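Local coordinates for protein 1,3-alpha-isomaltosidase (Kribbella flavida DSM 17836, PDB 5X3I) that hydrolyses the alpha-1,3-glucosidic linkages of the cyclic tetrasaccharide cyclobis-(1-6)-alpha-nigerosyl, releasing isomaltose inside the cell, at residues 617-620 against 621-624; 318-321 against 322-326; 584-587 against 588-591; 377-380 against 381-385. The protein carries 1 engineered substitution. All coordinates share one frame; numbering follows the deposited sequence.

Contact 1. Residues 617-620 against 621-624; sequences TGDD and RVVP
The carboxylate of Asp619 lies edge to edge with the guanidinium of Arg621, the two planes 6° apart, in a side-on salt bridge. Arg621 NE meets Asp619 OD1 at 3.1 Å and Arg621 NH2 meets Asp619 OD2 at 2.9 Å, each N-H aimed at a syn lone pair. Asp619 OD1 is used twice: its anti lone pair takes the backbone N of Arg621 at 2.9 Å, a capping bond before the helix. Asp619 CG stands anti to its own N (chi1 -161°), which turns the carboxylate forward to Arg621, whose chain bends at chi3 to come back alongside. With an alanine at Asp619, the guanidinium of Arg621 is likely to lose its carboxylate partner, and its backbone N-H the capping acceptor. A type I turn runs from Asp619 to Val622, closed by a weak bond from Val622 N to Asp619 O (3.4 Å); one water joins Asp619 O to Val623 N. Val622 CG2 packs on Asp619 CB at 3.8 Å. Thr617 OG1 accepts from Asp619 N in an ST turn and bonds Val613 O. The turn links helix 610-617 to helix 622-650 at the surface of the TIM-barrel domain, with Ala576 and Tyr579 of helix 576-586 against Val622.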
ATOM      1  N   THR A 617      11.481   5.275  27.718  1.00 23.85           N
ATOM      2  CA  THR A 617      10.777   6.407  28.299  1.00 21.80           C
ATOM      3  C   THR A 617      10.944   6.521  29.809  1.00 26.76           C
ATOM      4  O   THR A 617      10.777   7.598  30.375  1.00 25.76           O
ATOM      5  CB  THR A 617       9.282   6.338  27.990  1.00 21.42           C
ATOM      6  OG1 THR A 617       8.725   5.165  28.595  1.00 24.24           O
ATOM      7  CG2 THR A 617       9.053   6.305  26.484  1.00 19.95           C
ATOM      8  N   GLY A 618      11.271   5.410  30.459  1.00 25.15           N
ATOM      9  CA  GLY A 618      11.279   5.357  31.907  1.00 25.02           C
ATOM     10  C   GLY A 618       9.883   5.430  32.498  1.00 25.63           C
ATOM     11  O   GLY A 618       9.725   5.767  33.663  1.00 30.15           O
ATOM     12  N   ASP A 619       8.867   5.111  31.700  1.00 27.30           N
ATOM     13  CA  ASP A 619       7.476   5.204  32.142  1.00 22.81           C
ATOM     14  C   ASP A 619       6.950   3.845  32.584  1.00 26.79           C
ATOM     15  O   ASP A 619       6.843   2.922  31.780  1.00 26.69           O
ATOM     16  CB  ASP A 619       6.599   5.772  31.023  1.00 24.25           C
ATOM     17  CG  ASP A 619       5.273   6.314  31.527  1.00 27.42           C
ATOM     18  OD1 ASP A 619       4.594   5.632  32.321  1.00 30.39           O
ATOM     19  OD2 ASP A 619       4.900   7.432  31.122  1.00 27.85           O
ATOM     20  N   ASP A 620       6.605   3.732  33.863  1.00 27.77           N
ATOM     21  CA  ASP A 620       6.234   2.447  34.437  1.00 25.70           C
ATOM     22  C   ASP A 620       4.756   2.145  34.249  1.00 24.22           C
ATOM     23  O   ASP A 620       4.261   1.162  34.762  1.00 29.34           O
ATOM     24  CB  ASP A 620       6.617   2.374  35.924  1.00 34.06           C
ATOM     25  CG  ASP A 620       5.994   3.476  36.756  1.00 36.02           C
ATOM     26  OD1 ASP A 620       4.783   3.742  36.618  1.00 35.28           O
ATOM     27  OD2 ASP A 620       6.727   4.078  37.567  1.00 45.00           O
ATOM     28  N   ARG A 621       4.041   3.018  33.555  1.00 24.61           N
ATOM     29  CA  ARG A 621       2.687   2.694  33.142  1.00 23.29           C
ATOM     30  C   ARG A 621       2.617   1.922  31.823  1.00 20.49           C
ATOM     31  O   ARG A 621       1.597   1.323  31.526  1.00 20.47           O
ATOM     32  CB  ARG A 621       1.857   3.963  33.000  1.00 23.32           C
ATOM     33  CG  ARG A 621       1.667   4.740  34.276  1.00 29.00           C
ATOM     34  CD  ARG A 621       1.064   6.093  33.959  1.00 27.66           C
ATOM     35  NE  ARG A 621       1.953   6.918  33.150  1.00 30.01           N
ATOM     36  CZ  ARG A 621       1.643   8.132  32.705  1.00 33.63           C
ATOM     37  NH1 ARG A 621       0.458   8.662  32.989  1.00 36.32           N
ATOM     38  NH2 ARG A 621       2.511   8.818  31.978  1.00 31.15           N
ATOM     39  N   VAL A 622       3.689   1.930  31.038  1.00 22.10           N
ATOM     40  CA  VAL A 622       3.609   1.406  29.672  1.00 18.98           C
ATOM     41  C   VAL A 622       3.322  -0.105  29.606  1.00 19.33           C
ATOM     42  O   VAL A 622       2.390  -0.534  28.934  1.00 20.42           O
ATOM     43  CB  VAL A 622       4.891   1.714  28.880  1.00 20.03           C
ATOM     44  CG1 VAL A 622       4.855   1.020  27.526  1.00 18.60           C
ATOM     45  CG2 VAL A 622       5.036   3.225  28.688  1.00 19.47           C
ATOM     46  N   VAL A 623       4.104  -0.906  30.312  1.00 20.17           N
ATOM     47  CA  VAL A 623       3.877  -2.348  30.302  1.00 17.19           C
ATOM     48  C   VAL A 623       2.500  -2.725  30.871  1.00 20.87           C
ATOM     49  O   VAL A 623       1.741  -3.397  30.186  1.00 19.37           O
ATOM     50  CB  VAL A 623       4.997  -3.102  31.048  1.00 16.94           C
ATOM     51  CG1 VAL A 623       4.579  -4.536  31.341  1.00 19.58           C
ATOM     52  CG2 VAL A 623       6.291  -3.059  30.231  1.00 15.87           C
ATOM     53  N   PRO A 624       2.154  -2.269  32.097  1.00 20.27           N
ATOM     54  CA  PRO A 624       0.857  -2.690  32.641  1.00 20.47           C
ATOM     55  C   PRO A 624      -0.339  -2.243  31.808  1.00 18.97           C
ATOM     56  O   PRO A 624      -1.295  -2.991  31.663  1.00 20.61           O
ATOM     57  CB  PRO A 624       0.817  -2.023  34.021  1.00 25.55           C
ATOM     58  CG  PRO A 624       2.215  -1.724  34.347  1.00 25.81           C
ATOM     59  CD  PRO A 624       2.875  -1.411  33.052  1.00 20.58           C
TER
HETATM   60  O   HOH W   1       6.097   0.200  32.125  1.00 22.23           O

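Contact 2. Residues 318-321 against 322-326; sequences MDTH and RDLAI
His321 ND1 donates to Ile326 O across the end of the helix, 3.0 Å long with an N-H...O angle of 163°. The oxygen lies in the ring plane, whereas the nitrogen stands above the carbonyl plane of Ile326. The Ile326 CG2 methyl touches the ring, 3.7 Å from His321 ND1, the two side chains crossing at about a right angle. Arg322 carries two carboxylates in different ways. Asp319 lies stacked over one guanidinium face, its OD1 3.9 Å from Arg322 NH1, a long pairing of charges without a directed N-H. Asp323 OD1 takes Arg322 NE at 2.8 Å. Arg322 CG runs anti to its N (chi1 172°) and the chain bends at chi3, which lays one guanidinium face against Asp319 and turns an edge to Asp323. Thr320 CG2 rests beside Leu324 CD1 at 3.7 Å. Further out, Tyr594 OH bonds His321 NE2, so both ring nitrogens are engaged, and Trp611 meets the imidazole edge-to-face; Arg385 NH1 makes a salt bridge to Asp319 OD1. Ala325, with positive phi, and the bonds from Ala325 N to Arg322 O and Ile326 N to His321 O make a Schellman motif, ending helix 311-323 of the beta-alpha-beta unit that leads to strand 330-333 of the TIM barrel.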
ATOM      1  N   MET A 318       9.941 -13.248  22.267  1.00 10.75           N
ATOM      2  CA  MET A 318       8.691 -13.942  22.569  1.00 12.04           C
ATOM      3  C   MET A 318       8.687 -14.452  24.019  1.00 12.74           C
ATOM      4  O   MET A 318       7.658 -14.451  24.670  1.00 13.66           O
ATOM      5  CB  MET A 318       8.452 -15.096  21.589  1.00 12.80           C
ATOM      6  CG  MET A 318       8.191 -14.665  20.142  1.00 13.27           C
ATOM      7  SD  MET A 318       6.791 -13.542  19.951  1.00 14.67           S
ATOM      8  CE  MET A 318       7.605 -11.955  19.923  1.00  9.71           C
ATOM      9  N   ASP A 319       9.846 -14.860  24.518  1.00 14.13           N
ATOM     10  CA  ASP A 319       9.954 -15.259  25.918  1.00 16.15           C
ATOM     11  C   ASP A 319       9.602 -14.070  26.808  1.00 14.51           C
ATOM     12  O   ASP A 319       8.929 -14.226  27.819  1.00 15.39           O
ATOM     13  CB  ASP A 319      11.357 -15.786  26.257  1.00 15.92           C
ATOM     14  CG  ASP A 319      11.570 -17.223  25.815  1.00 17.16           C
ATOM     15  OD1 ASP A 319      10.638 -17.839  25.287  1.00 17.76           O
ATOM     16  OD2 ASP A 319      12.682 -17.745  26.003  1.00 21.45           O
ATOM     17  N   THR A 320      10.018 -12.875  26.400  1.00 15.34           N
ATOM     18  CA  THR A 320       9.721 -11.694  27.199  1.00 15.93           C
ATOM     19  C   THR A 320       8.218 -11.410  27.201  1.00 14.39           C
ATOM     20  O   THR A 320       7.660 -11.102  28.245  1.00 16.60           O
ATOM     21  CB  THR A 320      10.513 -10.457  26.722  1.00 14.63           C
ATOM     22  OG1 THR A 320      11.913 -10.699  26.901  1.00 19.54           O
ATOM     23  CG2 THR A 320      10.128  -9.232  27.539  1.00 13.05           C
ATOM     24  N   HIS A 321       7.565 -11.545  26.045  1.00 14.17           N
ATOM     25  CA  HIS A 321       6.108 -11.447  25.972  1.00 14.78           C
ATOM     26  C   HIS A 321       5.464 -12.390  26.983  1.00 15.37           C
ATOM     27  O   HIS A 321       4.566 -11.998  27.726  1.00 17.61           O
ATOM     28  CB  HIS A 321       5.592 -11.789  24.568  1.00 13.81           C
ATOM     29  CG  HIS A 321       5.251 -10.592  23.731  1.00 13.50           C
ATOM     30  ND1 HIS A 321       4.033  -9.952  23.809  1.00 13.29           N
ATOM     31  CD2 HIS A 321       5.962  -9.932  22.786  1.00 13.87           C
ATOM     32  CE1 HIS A 321       4.013  -8.943  22.953  1.00 14.26           C
ATOM     33  NE2 HIS A 321       5.171  -8.911  22.320  1.00 13.81           N
ATOM     34  N   ARG A 322       5.921 -13.640  26.989  1.00 14.01           N
ATOM     35  CA  ARG A 322       5.388 -14.644  27.905  1.00 15.84           C
ATOM     36  C   ARG A 322       5.627 -14.254  29.362  1.00 13.49           C
ATOM     37  O   ARG A 322       4.722 -14.301  30.171  1.00 16.28           O
ATOM     38  CB  ARG A 322       6.019 -16.019  27.644  1.00 16.10           C
ATOM     39  CG  ARG A 322       5.634 -17.069  28.692  1.00 16.00           C
ATOM     40  CD  ARG A 322       6.649 -18.207  28.765  1.00 19.37           C
ATOM     41  NE  ARG A 322       7.979 -17.734  29.128  1.00 17.53           N
ATOM     42  CZ  ARG A 322       9.089 -18.437  28.932  1.00 18.19           C
ATOM     43  NH1 ARG A 322       9.023 -19.646  28.381  1.00 18.68           N
ATOM     44  NH2 ARG A 322      10.263 -17.936  29.286  1.00 17.05           N
ATOM     45  N   ASP A 323       6.853 -13.869  29.686  1.00 15.12           N
ATOM     46  CA  ASP A 323       7.201 -13.603  31.074  1.00 16.79           C
ATOM     47  C   ASP A 323       6.504 -12.354  31.614  1.00 18.29           C
ATOM     48  O   ASP A 323       6.228 -12.272  32.802  1.00 17.10           O
ATOM     49  CB  ASP A 323       8.717 -13.493  31.227  1.00 18.22           C
ATOM     50  CG  ASP A 323       9.422 -14.807  30.933  1.00 15.19           C
ATOM     51  OD1 ASP A 323       8.780 -15.862  31.035  1.00 16.34           O
ATOM     52  OD2 ASP A 323      10.605 -14.780  30.576  1.00 18.93           O
ATOM     53  N   LEU A 324       6.180 -11.402  30.736  1.00 17.92           N
ATOM     54  CA  LEU A 324       5.455 -10.207  31.163  1.00 13.46           C
ATOM     55  C   LEU A 324       3.945 -10.388  31.030  1.00 16.48           C
ATOM     56  O   LEU A 324       3.183  -9.465  31.264  1.00 16.65           O
ATOM     57  CB  LEU A 324       5.918  -8.976  30.375  1.00 17.02           C
ATOM     58  CG  LEU A 324       7.390  -8.584  30.536  1.00 15.82           C
ATOM     59  CD1 LEU A 324       7.761  -7.367  29.674  1.00 13.88           C
ATOM     60  CD2 LEU A 324       7.703  -8.305  31.988  1.00 18.08           C
ATOM     61  N   ALA A 325       3.526 -11.589  30.646  1.00 16.51           N
ATOM     62  CA  ALA A 325       2.117 -11.923  30.513  1.00 17.00           C
ATOM     63  C   ALA A 325       1.372 -10.962  29.570  1.00 17.34           C
ATOM     64  O   ALA A 325       0.240 -10.579  29.839  1.00 20.22           O
ATOM     65  CB  ALA A 325       1.449 -11.953  31.886  1.00 17.16           C
ATOM     66  N   ILE A 326       2.038 -10.571  28.486  1.00 16.85           N
ATOM     67  CA  ILE A 326       1.409  -9.833  27.395  1.00 15.37           C
ATOM     68  C   ILE A 326       1.123 -10.800  26.263  1.00 14.59           C
ATOM     69  O   ILE A 326       2.038 -11.234  25.565  1.00 15.63           O
ATOM     70  CB  ILE A 326       2.302  -8.694  26.869  1.00 15.05           C
ATOM     71  CG1 ILE A 326       2.703  -7.752  28.010  1.00 15.20           C
ATOM     72  CG2 ILE A 326       1.598  -7.948  25.718  1.00 13.60           C
ATOM     73  CD1 ILE A 326       3.923  -6.887  27.693  1.00 14.15           C
TER

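Contact 3. Residues 584-587 against 588-591; sequences AASA and FMPI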
ATOM      1  N   ALA A 584      -4.052   1.713  22.627  1.00 19.08           N
ATOM      2  CA  ALA A 584      -5.436   1.608  23.071  1.00 15.13           C
ATOM      3  C   ALA A 584      -6.417   1.621  21.909  1.00 15.49           C
ATOM      4  O   ALA A 584      -7.319   0.794  21.853  1.00 16.93           O
ATOM      5  CB  ALA A 584      -5.767   2.714  24.042  1.00 16.76           C
ATOM      6  N   ALA A 585      -6.238   2.551  20.974  1.00 17.15           N
ATOM      7  CA  ALA A 585      -7.114   2.622  19.814  1.00 17.53           C
ATOM      8  C   ALA A 585      -6.961   1.381  18.946  1.00 14.02           C
ATOM      9  O   ALA A 585      -7.928   0.873  18.403  1.00 16.46           O
ATOM     10  CB  ALA A 585      -6.826   3.894  18.986  1.00 14.24           C
ATOM     11  N   SER A 586      -5.734   0.892  18.826  1.00 16.71           N
ATOM     12  CA  SER A 586      -5.450  -0.235  17.937  1.00 15.28           C
ATOM     13  C   SER A 586      -6.084  -1.541  18.418  1.00 17.30           C
ATOM     14  O   SER A 586      -6.455  -2.386  17.609  1.00 17.03           O
ATOM     15  CB  SER A 586      -3.946  -0.418  17.780  1.00 15.08           C
ATOM     16  OG  SER A 586      -3.382   0.706  17.143  1.00 17.55           O
ATOM     17  N   ALA A 587      -6.237  -1.676  19.731  1.00 16.33           N
ATOM     18  CA  ALA A 587      -6.947  -2.815  20.323  1.00 14.97           C
ATOM     19  C   ALA A 587      -8.398  -2.901  19.827  1.00 17.57           C
ATOM     20  O   ALA A 587      -9.063  -3.927  19.929  1.00 16.41           O
ATOM     21  CB  ALA A 587      -6.903  -2.716  21.844  1.00 16.20           C
ATOM     22  N   PHE A 588      -8.893  -1.766  19.372  1.00 17.30           N
ATOM     23  CA  PHE A 588     -10.199  -1.602  18.733  1.00 16.93           C
ATOM     24  C   PHE A 588     -10.203  -1.533  17.180  1.00 18.93           C
ATOM     25  O   PHE A 588     -11.098  -0.940  16.577  1.00 18.36           O
ATOM     26  CB  PHE A 588     -10.916  -0.454  19.419  1.00 17.05           C
ATOM     27  CG  PHE A 588     -11.220  -0.765  20.871  1.00 15.26           C
ATOM     28  CD1 PHE A 588     -10.406  -0.298  21.882  1.00 14.71           C
ATOM     29  CD2 PHE A 588     -12.272  -1.599  21.207  1.00 15.95           C
ATOM     30  CE1 PHE A 588     -10.669  -0.597  23.197  1.00 15.15           C
ATOM     31  CE2 PHE A 588     -12.539  -1.905  22.530  1.00 16.23           C
ATOM     32  CZ  PHE A 588     -11.734  -1.413  23.523  1.00 16.60           C
ATOM     33  N   MET A 589      -9.107  -1.954  16.556  1.00 19.91           N
ATOM     34  CA  MET A 589      -8.995  -1.967  15.096  1.00 15.43           C
ATOM     35  C   MET A 589      -8.913  -3.414  14.570  1.00 18.48           C
ATOM     36  O   MET A 589      -8.684  -4.325  15.353  1.00 18.92           O
ATOM     37  CB  MET A 589      -7.776  -1.170  14.666  1.00 16.68           C
ATOM     38  CG  MET A 589      -7.888   0.325  14.946  1.00 12.29           C
ATOM     39  SD  MET A 589      -6.404   1.181  14.445  1.00 16.24           S
ATOM     40  CE  MET A 589      -6.539   2.653  15.441  1.00 16.73           C
ATOM     41  N   PRO A 590      -9.198  -3.637  13.267  1.00 13.08           N
ATOM     42  CA  PRO A 590      -9.197  -5.015  12.765  1.00 13.58           C
ATOM     43  C   PRO A 590      -7.899  -5.792  13.054  1.00 15.01           C
ATOM     44  O   PRO A 590      -7.960  -6.965  13.373  1.00 11.30           O
ATOM     45  CB  PRO A 590      -9.395  -4.834  11.258  1.00 12.39           C
ATOM     46  CG  PRO A 590     -10.160  -3.561  11.139  1.00 13.32           C
ATOM     47  CD  PRO A 590      -9.590  -2.679  12.217  1.00 15.16           C
ATOM     48  N   ILE A 591      -6.757  -5.130  12.939  1.00 13.85           N
ATOM     49  CA  ILE A 591      -5.471  -5.771  13.151  1.00 13.13           C
ATOM     50  C   ILE A 591      -4.595  -4.924  14.064  1.00 11.82           C
ATOM     51  O   ILE A 591      -4.250  -3.773  13.740  1.00 16.33           O
ATOM     52  CB  ILE A 591      -4.718  -6.015  11.823  1.00 14.69           C
ATOM     53  CG1 ILE A 591      -5.571  -6.826  10.841  1.00 12.26           C
ATOM     54  CG2 ILE A 591      -3.374  -6.688  12.090  1.00 13.62           C
ATOM     55  CD1 ILE A 591      -5.721  -8.291  11.207  1.00 12.80           C
TER
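Backbone hydrogen bonds set the shape: Phe588 N donates to Ala585 O at 3.0 Å and Met589 N to Ser586 O at 2.9 Å, the second closing a type I turn from Ser586 to Met589. Both donors stand well above the planes of the carbonyls they use, as the chain tightens on leaving the helix. Phe588 CG lies anti to its carbonyl carbon (chi1 -65°), which folds the ring back along the last turn; Ala584 O meets its edge, 3.3 Å from Phe588 CD1, while Ala587 O lies over one face. This is the exit of helix 576-586 toward strand 591-593, the last strand of the parallel eight-stranded TIM barrel. Apolar packing is carried by Met589, whose chain, extended beyond CG, runs back along the last helical turn until CE reaches Ala585 CB at 3.8 Å. Met589 SD passes 4.1 Å from Ser586 OG, a hydroxyl already bonded to Ala582 O and Trp564 NE1. Of the outer polar partners, Arg633 NH1 from helix 622-650 binds both Ala587 O and Met589 O, giving a shared donor to the carbonyls of two buried residues. Leu632 and Leu636 of the same helix pack on Phe588, and Trp562 and Trp564 on Met589.

Contact 4. Residues 377-380 against 381-385; sequences AMID and ELHAR
Residues 377-384 form regular alpha-helix, each N-H of 381-384 bonding to the carbonyl four residues back. The bond from His383 N to Ile379 O is 2.8 Å long and nearly straight, at 168°; Ala384 N closes on Asp380 O at 2.9 Å, after which Arg385 leaves the helix. Ile379 and His383, one turn apart, point the same way. The Ile379 methyl CG2 stands over the imidazole face, 3.8 Å from the ring centroid and 21° off the normal, a CH-pi contact offset toward CE1. Ile379 CG2 is set anti to its own N, the branch leading along the helix to the ring. Ile379 O lies over the same face, nearer CG, while at the ring edge a water 2.7 Å from His383 ND1 donates to Asp380 OD1. His383 NE2 bonds Asp466, and the second oxygen of Asp380 pairs with Lys376. A leucine in place of His383 would probably lose the water link to Asp380, leave Asp466 without this partner and deprive Ile379 CG2 of its flat ring. Glu381, bent at chi2, turns its carboxylate along the helix to Arg385, whose NE reaches the anti lone pair of Glu381 OE2 at 2.8 Å. Apolar groups take the inner side: Met378 CG lies 4.2 Å from Leu382 CD1, and the two residues pack onto helix 311-323 and strand 330-333. The chemistry is divided round the helix, Met378 and Leu382 against the barrel wall, imidazole and charged groups tied to one another, to water, to neighbouring loops and, through Arg385 NH1 and Asp319, to helix 311-323, which probably fixes their rotation.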
ATOM      1  N   ALA A 377      12.324 -26.369  15.385  1.00 18.36           N
ATOM      2  CA  ALA A 377      12.135 -26.407  16.832  1.00 15.63           C
ATOM      3  C   ALA A 377      11.594 -25.074  17.342  1.00 14.35           C
ATOM      4  O   ALA A 377      10.720 -25.047  18.195  1.00 17.58           O
ATOM      5  CB  ALA A 377      13.442 -26.756  17.543  1.00 17.28           C
ATOM      6  N   MET A 378      12.114 -23.971  16.813  1.00 15.15           N
ATOM      7  CA  MET A 378      11.623 -22.652  17.196  1.00 16.89           C
ATOM      8  C   MET A 378      10.131 -22.522  16.885  1.00 16.31           C
ATOM      9  O   MET A 378       9.342 -22.122  17.734  1.00 15.77           O
ATOM     10  CB  MET A 378      12.404 -21.542  16.482  1.00 15.33           C
ATOM     11  CG  MET A 378      11.866 -20.144  16.772  1.00 15.66           C
ATOM     12  SD  MET A 378      12.553 -18.857  15.708  1.00 17.09           S
ATOM     13  CE  MET A 378      12.049 -19.432  14.104  1.00 14.94           C
ATOM     14  N   ILE A 379       9.754 -22.897  15.671  1.00 17.25           N
ATOM     15  CA  ILE A 379       8.377 -22.751  15.224  1.00 18.48           C
ATOM     16  C   ILE A 379       7.453 -23.713  15.974  1.00 14.90           C
ATOM     17  O   ILE A 379       6.345 -23.350  16.329  1.00 15.73           O
ATOM     18  CB  ILE A 379       8.251 -22.971  13.697  1.00 11.79           C
ATOM     19  CG1 ILE A 379       8.989 -21.867  12.944  1.00 13.25           C
ATOM     20  CG2 ILE A 379       6.802 -23.011  13.259  1.00 13.08           C
ATOM     21  CD1 ILE A 379       9.146 -22.143  11.461  1.00 13.37           C
ATOM     22  N   ASP A 380       7.918 -24.932  16.222  1.00 17.00           N
ATOM     23  CA  ASP A 380       7.120 -25.883  16.978  1.00 15.62           C
ATOM     24  C   ASP A 380       6.830 -25.336  18.380  1.00 14.28           C
ATOM     25  O   ASP A 380       5.706 -25.413  18.844  1.00 16.21           O
ATOM     26  CB  ASP A 380       7.810 -27.246  17.048  1.00 18.56           C
ATOM     27  CG  ASP A 380       7.811 -27.970  15.708  1.00 20.91           C
ATOM     28  OD1 ASP A 380       7.145 -27.499  14.763  1.00 22.83           O
ATOM     29  OD2 ASP A 380       8.477 -29.013  15.595  1.00 23.00           O
ATOM     30  N   GLU A 381       7.830 -24.749  19.031  1.00 15.61           N
ATOM     31  CA  GLU A 381       7.608 -24.177  20.357  1.00 15.22           C
ATOM     32  C   GLU A 381       6.631 -23.011  20.313  1.00 15.79           C
ATOM     33  O   GLU A 381       5.739 -22.937  21.149  1.00 16.30           O
ATOM     34  CB  GLU A 381       8.915 -23.726  21.009  1.00 16.04           C
ATOM     35  CG  GLU A 381       8.721 -23.003  22.358  1.00 15.96           C
ATOM     36  CD  GLU A 381       8.049 -23.870  23.449  1.00 19.01           C
ATOM     37  OE1 GLU A 381       8.046 -25.107  23.341  1.00 22.00           O
ATOM     38  OE2 GLU A 381       7.528 -23.304  24.424  1.00 22.82           O
ATOM     39  N   LEU A 382       6.785 -22.116  19.336  1.00 15.68           N
ATOM     40  CA  LEU A 382       5.868 -20.984  19.200  1.00 14.82           C
ATOM     41  C   LEU A 382       4.440 -21.495  18.972  1.00 13.18           C
ATOM     42  O   LEU A 382       3.502 -21.017  19.593  1.00 12.07           O
ATOM     43  CB  LEU A 382       6.305 -20.047  18.059  1.00 13.42           C
ATOM     44  CG  LEU A 382       7.629 -19.298  18.264  1.00 14.14           C
ATOM     45  CD1 LEU A 382       7.986 -18.441  17.073  1.00 14.40           C
ATOM     46  CD2 LEU A 382       7.570 -18.430  19.520  1.00 17.32           C
ATOM     47  N   HIS A 383       4.292 -22.482  18.098  1.00 12.96           N
ATOM     48  CA  HIS A 383       2.988 -23.086  17.863  1.00 14.05           C
ATOM     49  C   HIS A 383       2.424 -23.697  19.151  1.00 17.87           C
ATOM     50  O   HIS A 383       1.234 -23.564  19.432  1.00 16.21           O
ATOM     51  CB  HIS A 383       3.066 -24.142  16.758  1.00 14.98           C
ATOM     52  CG  HIS A 383       3.101 -23.570  15.370  1.00 13.85           C
ATOM     53  ND1 HIS A 383       3.330 -24.343  14.253  1.00 15.54           N
ATOM     54  CD2 HIS A 383       2.934 -22.305  14.922  1.00 13.84           C
ATOM     55  CE1 HIS A 383       3.293 -23.579  13.174  1.00 13.89           C
ATOM     56  NE2 HIS A 383       3.056 -22.337  13.551  1.00 13.62           N
ATOM     57  N   ALA A 384       3.293 -24.328  19.940  1.00 15.77           N
ATOM     58  CA  ALA A 384       2.879 -24.928  21.211  1.00 15.73           C
ATOM     59  C   ALA A 384       2.307 -23.864  22.152  1.00 16.29           C
ATOM     60  O   ALA A 384       1.379 -24.131  22.904  1.00 19.45           O
ATOM     61  CB  ALA A 384       4.051 -25.660  21.874  1.00 17.38           C
ATOM     62  N   ARG A 385       2.839 -22.649  22.069  1.00 16.13           N
ATOM     63  CA  ARG A 385       2.327 -21.545  22.865  1.00 17.59           C
ATOM     64  C   ARG A 385       1.150 -20.836  22.192  1.00 15.88           C
ATOM     65  O   ARG A 385       0.655 -19.845  22.703  1.00 19.58           O
ATOM     66  CB  ARG A 385       3.428 -20.527  23.154  1.00 16.68           C
ATOM     67  CG  ARG A 385       4.663 -21.120  23.784  1.00 16.70           C
ATOM     68  CD  ARG A 385       5.675 -20.045  24.069  1.00 16.22           C
ATOM     69  NE  ARG A 385       6.959 -20.599  24.472  1.00 20.14           N
ATOM     70  CZ  ARG A 385       8.016 -19.865  24.811  1.00 18.09           C
ATOM     71  NH1 ARG A 385       7.947 -18.543  24.808  1.00 17.84           N
ATOM     72  NH2 ARG A 385       9.137 -20.455  25.166  1.00 20.10           N
TER
HETATM   73  O   HOH W   2       4.331 -26.835  14.377  1.00 23.57           O

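All four contacts are local and belong to the TIM-barrel domain, away from the annotated active-site residues. Contact 3 alone is wholly buried, and relies on backbone bonds, an aromatic ring and a methionine; contact 1 is a surface turn, while contacts 2 and 4 are partly buried helix ends with charges outside and apolar groups, plus a buried histidine in contact 2, within. Contacts 2 and 4 touch directly: Asp319 OD1 bonds Arg385 NH1 at 2.8 Å and Met318 packs on Leu382, joining helices 311-323 and 375-384. Contacts 1, 2 and 3 instead share helix 622-650, which contact 1 opens and whose later residues pack on contacts 2 and 3.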